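Local coordinates for protein Ac-ASP-7 (Ancylostoma caninum, PDB 3S6S) that is of unknown function but, as a secreted SCP/TAPS (pathogenesis-related) protein of the dog hookworm, probably takes part in the interplay between parasite and host, at residues A21-H26 with L50-G55; K62-P67 with G118-L123. All blocks are in the same frame, centred on the assembly; numbering follows the deposited sequence.

Interaction 1: A21-H26 with L50-G55; sequences AIDTFH and LVYDCG
Asp23 and Tyr52 both swing their side chains anti to the backbone N (chi1 174° and -163°), and these torsions bring a carboxylate oxygen beside the root of a tyrosine across the gap between helix 16-34 and strand 51-53. Asp23 OD2 stops 4.1 Å from Tyr52 CB, the carboxylate and ring planes steeply inclined to each other. No direct hydrogen bond joins the two segments; a water does the work instead, donating to Asp23 OD2 at 2.7 Å and to Leu50 O at 2.9 Å. Two acceptors, a buried carboxylate oxygen and a backbone carbonyl, cannot bond each other and are bridged by this one water. About one helical turn after Asp23, His26 offers CD2 to Leu50, whose CD1 lies 3.8 Å away in an oblique contact of methyl and ring. In the alpha-beta-alpha sandwich of the SCP/TAPS (CAP) family, this is where one helical layer meets the central mixed sheet, with Phe117 of the adjacent strand packing against both His26 and Tyr52. The imidazole is fixed in rotation by its own helix: His26 ND1 donates to Ile22 O at 2.8 Å, nearly within the ring plane but above the carbonyl plane, while His26 N reaches that same oxygen from the opposite face. His26 NE2 is hydrogen-bonded to Tyr140 OH, and Tyr52 OH to Glu57 on helix 54-65. Where the strand ends, Asp53 takes the N-cap of that helix, its OD1 accepting a weak bond from Gly55 N, and its OD2 forms a salt bridge with Arg116.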
loop_
_atom_site.group_PDB
_atom_site.type_symbol
_atom_site.label_atom_id
_atom_site.label_comp_id
_atom_site.label_asym_id
_atom_site.label_seq_id
_atom_site.Cartn_x
_atom_site.Cartn_y
_atom_site.Cartn_z
ATOM N N ALA A 21 10.441 3.013 -2.806
ATOM C CA ALA A 21 9.876 2.929 -4.142
ATOM C C ALA A 21 8.441 2.385 -4.074
ATOM O O ALA A 21 7.534 2.897 -4.737
ATOM C CB ALA A 21 10.758 2.042 -5.037
ATOM N N ILE A 22 8.244 1.367 -3.253
ATOM C CA ILE A 22 6.928 0.733 -3.112
ATOM C C ILE A 22 5.935 1.623 -2.353
ATOM O O ILE A 22 4.760 1.770 -2.735
ATOM C CB ILE A 22 7.062 -0.645 -2.434
ATOM C CG1 ILE A 22 7.944 -1.547 -3.304
ATOM C CG2 ILE A 22 5.680 -1.260 -2.165
ATOM C CD1 ILE A 22 8.332 -2.879 -2.656
ATOM N N ASP A 23 6.439 2.241 -1.290
ATOM C CA ASP A 23 5.655 3.166 -0.496
ATOM C C ASP A 23 5.258 4.396 -1.301
ATOM O O ASP A 23 4.127 4.874 -1.195
ATOM C CB ASP A 23 6.428 3.571 0.750
ATOM C CG ASP A 23 5.722 4.639 1.535
ATOM O OD1 ASP A 23 5.976 5.840 1.278
ATOM O OD2 ASP A 23 4.898 4.272 2.394
ATOM N N THR A 24 6.176 4.896 -2.120
ATOM C CA THR A 24 5.877 6.072 -2.933
ATOM C C THR A 24 4.876 5.742 -4.038
ATOM O O THR A 24 3.953 6.517 -4.313
ATOM C CB THR A 24 7.150 6.708 -3.534
ATOM O OG1 THR A 24 7.970 7.238 -2.475
ATOM C CG2 THR A 24 6.775 7.834 -4.468
ATOM N N PHE A 25 5.042 4.573 -4.647
ATOM C CA PHE A 25 4.082 4.099 -5.626
ATOM C C PHE A 25 2.684 4.018 -5.022
ATOM O O PHE A 25 1.714 4.489 -5.604
ATOM C CB PHE A 25 4.492 2.728 -6.157
ATOM C CG PHE A 25 3.449 2.080 -7.021
ATOM C CD1 PHE A 25 2.428 1.328 -6.450
ATOM C CD2 PHE A 25 3.498 2.211 -8.407
ATOM C CE1 PHE A 25 1.464 0.722 -7.242
ATOM C CE2 PHE A 25 2.537 1.627 -9.212
ATOM C CZ PHE A 25 1.518 0.868 -8.630
ATOM N N HIS A 26 2.576 3.407 -3.850
ATOM C CA HIS A 26 1.280 3.320 -3.179
ATOM C C HIS A 26 0.710 4.679 -2.820
ATOM O O HIS A 26 -0.394 5.023 -3.238
ATOM C CB HIS A 26 1.376 2.472 -1.908
ATOM C CG HIS A 26 1.309 1.001 -2.166
ATOM N ND1 HIS A 26 2.387 0.277 -2.627
ATOM C CD2 HIS A 26 0.292 0.118 -2.030
ATOM C CE1 HIS A 26 2.041 -0.993 -2.744
ATOM N NE2 HIS A 26 0.771 -1.113 -2.398
ATOM N N LEU A 50 -1.215 5.073 3.509
ATOM C CA LEU A 50 -0.869 3.832 4.161
ATOM C C LEU A 50 0.370 4.047 5.019
ATOM O O LEU A 50 1.422 4.478 4.541
ATOM C CB LEU A 50 -0.616 2.729 3.141
ATOM C CG LEU A 50 -1.732 2.366 2.165
ATOM C CD1 LEU A 50 -1.214 1.341 1.181
ATOM C CD2 LEU A 50 -2.949 1.825 2.905
ATOM N N VAL A 51 0.245 3.743 6.300
ATOM C CA VAL A 51 1.410 3.706 7.149
ATOM C C VAL A 51 2.238 2.472 6.815
ATOM O O VAL A 51 1.715 1.367 6.801
ATOM C CB VAL A 51 1.001 3.672 8.621
ATOM C CG1 VAL A 51 2.189 3.303 9.482
ATOM C CG2 VAL A 51 0.399 5.013 9.018
ATOM N N TYR A 52 3.524 2.670 6.528
ATOM C CA TYR A 52 4.442 1.555 6.346
ATOM C C TYR A 52 4.765 0.900 7.685
ATOM O O TYR A 52 5.271 1.546 8.601
ATOM C CB TYR A 52 5.740 1.950 5.615
ATOM C CG TYR A 52 6.422 0.703 5.094
ATOM C CD1 TYR A 52 6.200 0.266 3.794
ATOM C CD2 TYR A 52 7.209 -0.082 5.931
ATOM C CE1 TYR A 52 6.772 -0.898 3.327
ATOM C CE2 TYR A 52 7.795 -1.250 5.476
ATOM C CZ TYR A 52 7.572 -1.656 4.174
ATOM O OH TYR A 52 8.143 -2.822 3.715
ATOM N N ASP A 53 4.471 -0.390 7.781
ATOM C CA ASP A 53 4.470 -1.092 9.057
ATOM C C ASP A 53 5.368 -2.321 8.978
ATOM O O ASP A 53 5.036 -3.297 8.291
ATOM C CB ASP A 53 3.034 -1.493 9.408
ATOM C CG ASP A 53 2.920 -2.266 10.726
ATOM O OD1 ASP A 53 3.825 -3.051 11.096
ATOM O OD2 ASP A 53 1.877 -2.100 11.393
ATOM N N CYS A 54 6.490 -2.267 9.701
ATOM C CA CYS A 54 7.497 -3.326 9.694
ATOM C C CYS A 54 6.935 -4.659 10.142
ATOM O O CYS A 54 7.386 -5.705 9.678
ATOM C CB CYS A 54 8.689 -2.966 10.580
ATOM S SG CYS A 54 9.480 -1.387 10.194
ATOM N N GLY A 55 5.971 -4.616 11.055
ATOM C CA GLY A 55 5.257 -5.807 11.477
ATOM C C GLY A 55 4.557 -6.464 10.305
ATOM O O GLY A 55 4.667 -7.675 10.111
HETATM O O HOH W 1 3.919 5.947 4.253
#

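Interaction 2: K62-P67 with G118-L123; sequences KEIKLP and GCSGRL
Ile64 lies against Arg122 with the two side chains running past each other in opposite directions, one coming from the helix and the other from the strand. The methyl CG2 of Ile64 sits over one face of the guanidinium, 3.6 Å above its plane and displaced toward the rim; the closest approach is Ile64 CG2 to Arg122 NE, 3.8 Å. With chi1 at 60° and further bends at chi2 and chi3, the arginine turns a flat face to the isoleucine, and NH2 remains engaged in a salt bridge with Asp135. The other branch of Ile64 goes deeper: with CG1 anti to the carbonyl carbon (chi1 -76°) and the chain then extended at chi2 (162°), CD1 is carried onto the strand backbone, 3.4 Å from Ser120 O and 3.9 Å from Gly121 CA. Ser120 also turns its side chain to the helix, its OG 4.1 Å from Ile64 CD1. The contact is one of van der Waals packing, an apolar side chain against partly polar groups, without a hydrogen bond between the segments. It joins the C-terminal end of helix 54-65 to strand 116-123; Ser120 further touches Ala60 and Arg61 of that helix, while Ile64 rests also on Val137 of the antiparallel neighbour, strand 133-140.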
loop_
_atom_site.group_PDB
_atom_site.type_symbol
_atom_site.label_atom_id
_atom_site.label_comp_id
_atom_site.label_asym_id
_atom_site.label_seq_id
_atom_site.Cartn_x
_atom_site.Cartn_y
_atom_site.Cartn_z
ATOM N N LYS A 62 6.439 -13.795 5.845
ATOM C CA LYS A 62 5.884 -15.089 6.215
ATOM C C LYS A 62 5.017 -15.612 5.072
ATOM O O LYS A 62 5.011 -16.820 4.770
ATOM C CB LYS A 62 5.037 -14.989 7.484
ATOM C CG LYS A 62 5.748 -14.459 8.710
ATOM C CD LYS A 62 6.282 -15.570 9.583
ATOM C CE LYS A 62 6.093 -15.249 11.062
ATOM N NZ LYS A 62 6.857 -14.048 11.510
ATOM N N GLU A 63 4.288 -14.685 4.448
ATOM C CA GLU A 63 3.409 -15.003 3.328
ATOM C C GLU A 63 4.190 -15.556 2.131
ATOM O O GLU A 63 3.692 -16.409 1.397
ATOM C CB GLU A 63 2.597 -13.775 2.903
ATOM C CG GLU A 63 1.766 -13.997 1.658
ATOM C CD GLU A 63 0.628 -14.965 1.908
ATOM O OE1 GLU A 63 0.212 -15.673 0.970
ATOM O OE2 GLU A 63 0.154 -15.019 3.053
ATOM N N ILE A 64 5.409 -15.061 1.926
ATOM C CA ILE A 64 6.223 -15.574 0.835
ATOM C C ILE A 64 6.632 -17.014 1.124
ATOM O O ILE A 64 6.555 -17.884 0.257
ATOM C CB ILE A 64 7.476 -14.738 0.605
ATOM C CG1 ILE A 64 7.110 -13.431 -0.106
ATOM C CG2 ILE A 64 8.462 -15.527 -0.244
ATOM C CD1 ILE A 64 8.164 -12.343 -0.022
ATOM N N LYS A 65 7.059 -17.257 2.352
ATOM C CA LYS A 65 7.515 -18.571 2.758
ATOM C C LYS A 65 6.342 -19.547 2.874
ATOM O O LYS A 65 6.486 -20.729 2.633
ATOM C CB LYS A 65 8.247 -18.452 4.095
ATOM C CG LYS A 65 9.442 -19.358 4.214
ATOM C CD LYS A 65 10.659 -18.593 4.701
ATOM C CE LYS A 65 11.895 -19.496 4.704
ATOM N NZ LYS A 65 13.155 -18.743 5.004
ATOM N N LEU A 66 5.173 -19.042 3.234
ATOM C CA LEU A 66 4.030 -19.915 3.468
ATOM C C LEU A 66 2.740 -19.308 2.930
ATOM O O LEU A 66 1.946 -18.739 3.681
ATOM C CB LEU A 66 3.887 -20.220 4.963
ATOM C CG LEU A 66 2.879 -21.323 5.268
ATOM C CD1 LEU A 66 3.280 -22.626 4.562
ATOM C CD2 LEU A 66 2.778 -21.524 6.767
ATOM N N PRO A 67 2.531 -19.427 1.617
ATOM C CA PRO A 67 1.352 -18.865 0.958
ATOM C C PRO A 67 0.068 -19.201 1.700
ATOM O O PRO A 67 -0.205 -20.371 1.997
ATOM C CB PRO A 67 1.391 -19.540 -0.417
ATOM C CG PRO A 67 2.874 -19.673 -0.684
ATOM C CD PRO A 67 3.468 -20.036 0.655
ATOM N N GLY A 118 2.851 -3.442 4.679
ATOM C CA GLY A 118 4.269 -3.697 4.606
ATOM C C GLY A 118 4.534 -4.708 3.498
ATOM O O GLY A 118 3.645 -5.485 3.133
ATOM N N CYS A 119 5.751 -4.697 2.948
ATOM C CA CYS A 119 6.077 -5.601 1.849
ATOM C C CYS A 119 7.407 -6.297 2.069
ATOM O O CYS A 119 8.264 -5.821 2.806
ATOM C CB CYS A 119 6.108 -4.848 0.518
ATOM S SG CYS A 119 4.724 -3.714 0.291
ATOM N N SER A 120 7.573 -7.430 1.415
ATOM C CA SER A 120 8.841 -8.121 1.456
ATOM C C SER A 120 9.052 -8.762 0.109
ATOM O O SER A 120 8.094 -9.006 -0.624
ATOM C CB SER A 120 8.844 -9.174 2.561
ATOM O OG SER A 120 10.086 -9.850 2.590
ATOM N N GLY A 121 10.305 -9.022 -0.236
ATOM C CA GLY A 121 10.613 -9.667 -1.504
ATOM C C GLY A 121 11.711 -10.699 -1.384
ATOM O O GLY A 121 12.408 -10.770 -0.374
ATOM N N ARG A 122 11.875 -11.514 -2.414
ATOM C CA ARG A 122 13.031 -12.391 -2.450
ATOM C C ARG A 122 13.585 -12.517 -3.862
ATOM O O ARG A 122 12.839 -12.437 -4.838
ATOM C CB ARG A 122 12.701 -13.763 -1.868
ATOM C CG ARG A 122 11.602 -14.501 -2.588
ATOM C CD ARG A 122 12.075 -15.883 -2.991
ATOM N NE ARG A 122 11.119 -16.922 -2.635
ATOM C CZ ARG A 122 10.048 -17.224 -3.357
ATOM N NH1 ARG A 122 9.228 -18.191 -2.962
ATOM N NH2 ARG A 122 9.796 -16.554 -4.474
ATOM N N LEU A 123 14.899 -12.695 -3.961
ATOM C CA LEU A 123 15.549 -12.894 -5.251
ATOM C C LEU A 123 15.856 -14.369 -5.446
ATOM O O LEU A 123 16.130 -15.088 -4.484
ATOM C CB LEU A 123 16.833 -12.071 -5.349
ATOM C CG LEU A 123 16.732 -10.561 -5.100
ATOM C CD1 LEU A 123 15.694 -9.917 -6.008
ATOM C CD2 LEU A 123 16.423 -10.256 -3.636
#

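How the interactions relate
The two contacts show how one sheet can receive helices at separate places: interaction 1 sets helix 16-34 against strand 51-53, and interaction 2 sets the end of helix 54-65 against the adjacent strand, 116-123. Their centres are about 15 Å apart, yet they touch directly. Tyr52 OH lies 3.1 Å from Cys119 N, probably a hydrogen bond, and Ile22 CG2 packs 3.6 Å from Cys119 SG, the sulfur being disulfide-bonded to Cys138. Helix 54-65 starts within segment 50-55 and ends within segment 62-67. Interaction 1 is buried, its centre about 5 Å from that of the chain, whereas interaction 2 is partly buried, its centre about 15 Å from that of the chain.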